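Local coordinates for protein putrescine aminotransferase (Halomonas elongata DSM 2581, PDB 6GWI) that probably transfers amino groups between amines such as putrescine and keto acceptors, using pyridoxal-5'-phosphate as cofactor, at residues N121-V124 with L125-R129. Residues are numbered along the deposited sequence; the frame is centred on the assembly and turned at random.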
ATOM      1  N   ASN B 121      -2.342   0.445  -8.697  1.00 22.33           N
ATOM      2  CA  ASN B 121      -3.539   0.758  -9.471  1.00 23.04           C
ATOM      3  C   ASN B 121      -4.123   2.117  -9.087  1.00 23.61           C
ATOM      4  O   ASN B 121      -4.665   2.808  -9.955  1.00 18.00           O
ATOM      5  CB  ASN B 121      -4.568  -0.363  -9.337  1.00 17.99           C
ATOM      6  CG  ASN B 121      -4.292  -1.515 -10.300  1.00 27.70           C
ATOM      7  OD1 ASN B 121      -4.293  -1.334 -11.519  1.00 33.56           O
ATOM      8  ND2 ASN B 121      -4.042  -2.699  -9.756  1.00 29.66           N
ATOM      9  N   ASP B 122      -3.987   2.543  -7.821  1.00 19.39           N
ATOM     10  CA  ASP B 122      -4.323   3.925  -7.477  1.00 16.37           C
ATOM     11  C   ASP B 122      -3.454   4.905  -8.252  1.00 20.06           C
ATOM     12  O   ASP B 122      -3.933   5.944  -8.722  1.00 21.51           O
ATOM     13  CB  ASP B 122      -4.147   4.191  -5.979  1.00 17.94           C
ATOM     14  CG  ASP B 122      -5.205   3.525  -5.132  1.00 21.89           C
ATOM     15  OD1 ASP B 122      -5.134   2.288  -4.967  1.00 35.60           O
ATOM     16  OD2 ASP B 122      -6.101   4.240  -4.628  1.00 22.63           O
ATOM     17  N   THR B 123      -2.155   4.611  -8.345  1.00 19.30           N
ATOM     18  CA  THR B 123      -1.250   5.441  -9.130  1.00 18.92           C
ATOM     19  C   THR B 123      -1.693   5.486 -10.586  1.00 18.25           C
ATOM     20  O   THR B 123      -1.751   6.557 -11.203  1.00 17.22           O
ATOM     21  CB  THR B 123       0.171   4.882  -9.018  1.00 17.84           C
ATOM     22  OG1 THR B 123       0.507   4.691  -7.636  1.00 18.37           O
ATOM     23  CG2 THR B 123       1.185   5.814  -9.668  1.00 27.84           C
ATOM     24  N   VAL B 124      -2.020   4.320 -11.150  1.00 19.24           N
ATOM     25  CA  VAL B 124      -2.539   4.250 -12.514  1.00 21.18           C
ATOM     26  C   VAL B 124      -3.723   5.191 -12.682  1.00 15.57           C
ATOM     27  O   VAL B 124      -3.799   5.958 -13.649  1.00 19.00           O
ATOM     28  CB  VAL B 124      -2.928   2.800 -12.858  1.00 14.83           C
ATOM     29  CG1 VAL B 124      -3.865   2.755 -14.067  1.00 34.44           C
ATOM     30  CG2 VAL B 124      -1.686   1.962 -13.109  1.00 21.26           C
ATOM     31  N   LEU B 125      -4.686   5.120 -11.761  1.00 21.59           N
ATOM     32  CA  LEU B 125      -5.919   5.884 -11.927  1.00 24.72           C
ATOM     33  C   LEU B 125      -5.645   7.382 -11.914  1.00 23.85           C
ATOM     34  O   LEU B 125      -6.178   8.124 -12.747  1.00 18.90           O
ATOM     35  CB  LEU B 125      -6.921   5.499 -10.838  1.00 24.03           C
ATOM     36  CG  LEU B 125      -8.322   6.112 -10.917  1.00 34.90           C
ATOM     37  CD1 LEU B 125      -8.915   5.984 -12.308  1.00 24.09           C
ATOM     38  CD2 LEU B 125      -9.239   5.444  -9.907  1.00 31.96           C
ATOM     39  N   ARG B 126      -4.818   7.850 -10.974  1.00 17.85           N
ATOM     40  CA  ARG B 126      -4.513   9.276 -10.919  1.00 20.68           C
ATOM     41  C   ARG B 126      -3.669   9.701 -12.111  1.00 23.45           C
ATOM     42  O   ARG B 126      -3.858  10.796 -12.654  1.00 21.63           O
ATOM     43  CB  ARG B 126      -3.806   9.624  -9.610  1.00 23.71           C
ATOM     44  CG  ARG B 126      -4.678   9.477  -8.377  1.00 21.31           C
ATOM     45  CD  ARG B 126      -3.989  10.043  -7.139  1.00 20.63           C
ATOM     46  NE  ARG B 126      -3.966  11.506  -7.129  1.00 20.15           N
ATOM     47  CZ  ARG B 126      -3.193  12.239  -6.330  1.00 28.85           C
ATOM     48  NH1 ARG B 126      -2.367  11.650  -5.477  1.00 19.42           N
ATOM     49  NH2 ARG B 126      -3.242  13.564  -6.385  1.00 17.34           N
ATOM     50  N   MET B 127      -2.739   8.844 -12.545  1.00 13.90           N
ATOM     51  CA  MET B 127      -1.926   9.170 -13.708  1.00 15.12           C
ATOM     52  C   MET B 127      -2.783   9.277 -14.961  1.00 15.29           C
ATOM     53  O   MET B 127      -2.606  10.195 -15.770  1.00 19.57           O
ATOM     54  CB  MET B 127      -0.842   8.113 -13.909  1.00 15.91           C
ATOM     55  CG  MET B 127       0.400   8.313 -13.071  1.00 22.01           C
ATOM     56  SD  MET B 127       1.634   7.066 -13.481  1.00 24.53           S
ATOM     57  CE  MET B 127       3.002   7.617 -12.467  1.00 22.09           C
ATOM     58  N   VAL B 128      -3.719   8.343 -15.139  1.00 17.34           N
ATOM     59  CA  VAL B 128      -4.556   8.337 -16.336  1.00 14.98           C
ATOM     60  C   VAL B 128      -5.374   9.618 -16.420  1.00 27.48           C
ATOM     61  O   VAL B 128      -5.432  10.276 -17.465  1.00 21.31           O
ATOM     62  CB  VAL B 128      -5.454   7.087 -16.348  1.00 17.38           C
ATOM     63  CG1 VAL B 128      -6.591   7.230 -17.351  1.00 25.56           C
ATOM     64  CG2 VAL B 128      -4.627   5.855 -16.671  1.00 22.21           C
ATOM     65  N   ARG B 129      -6.006   9.999 -15.311  1.00 19.76           N
ATOM     66  CA  ARG B 129      -6.908  11.144 -15.323  1.00 20.08           C
ATOM     67  C   ARG B 129      -6.141  12.456 -15.316  1.00 20.25           C
ATOM     68  O   ARG B 129      -6.572  13.424 -15.953  1.00 23.91           O
ATOM     69  CB  ARG B 129      -7.876  11.032 -14.138  1.00 21.53           C
ATOM     70  CG  ARG B 129      -8.986   9.999 -14.416  1.00 25.44           C
ATOM     71  CD  ARG B 129      -9.822   9.567 -13.199  1.00 28.01           C
ATOM     72  NE  ARG B 129     -10.973   8.761 -13.630  1.00 22.27           N
ATOM     73  CZ  ARG B 129     -11.932   8.293 -12.831  1.00 24.41           C
ATOM     74  NH1 ARG B 129     -11.912   8.536 -11.527  1.00 22.10           N
ATOM     75  NH2 ARG B 129     -12.926   7.579 -13.345  1.00 23.42           N
TER
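Leu125, whose N is hydrogen-bonded to Asn121 O one turn back, lays CD1 over one face of the Arg129 guanidinium, 3.6 Å above its plane and displaced toward the rim. The nitrogens of that guanidinium hydrogen-bond to backbone carbonyls, NE to Gln141 O and NH2 to Pro175 O. The Asn121 amide hydrogen-bonds through ND2 to Asp256 OD2 in the cofactor pocket and touches the PLP; the Asp122 carboxylate has hydrogen bonds with Thr154 OG1 and with Leu155 N of the second subunit.

Four successive i to i+4 hydrogen bonds make the backbone here a regular alpha helix; the Met127 N to Thr123 O hydrogen bond is 2.8 Å long, with 160° at the hydrogen. The side chains of Met127 and Thr123 lie side by side, pointing the same way. With CG anti to the carbonyl carbon (chi1 -83°) and the chain extended beyond, Met127 reaches back along the helix, bringing CE within 3.8 Å of Thr123 CG2. An alanine at Met127 is likely to leave this methyl without its sulfur-and-methyl neighbour and open a gap toward Phe112. Next round the helix, Val124 CG1 and Val128 CG2 pack alongside each other at 4.1 Å.

Helix 117-134 lies buried here between several elements: Thr123 and Met127 lie against strand 108-114, Val124 and Val128 against strand 280-283, and Leu125 against helix 155-160, while Arg126 NH2 reaches across the dimer interface to Gln169 O of the second subunit.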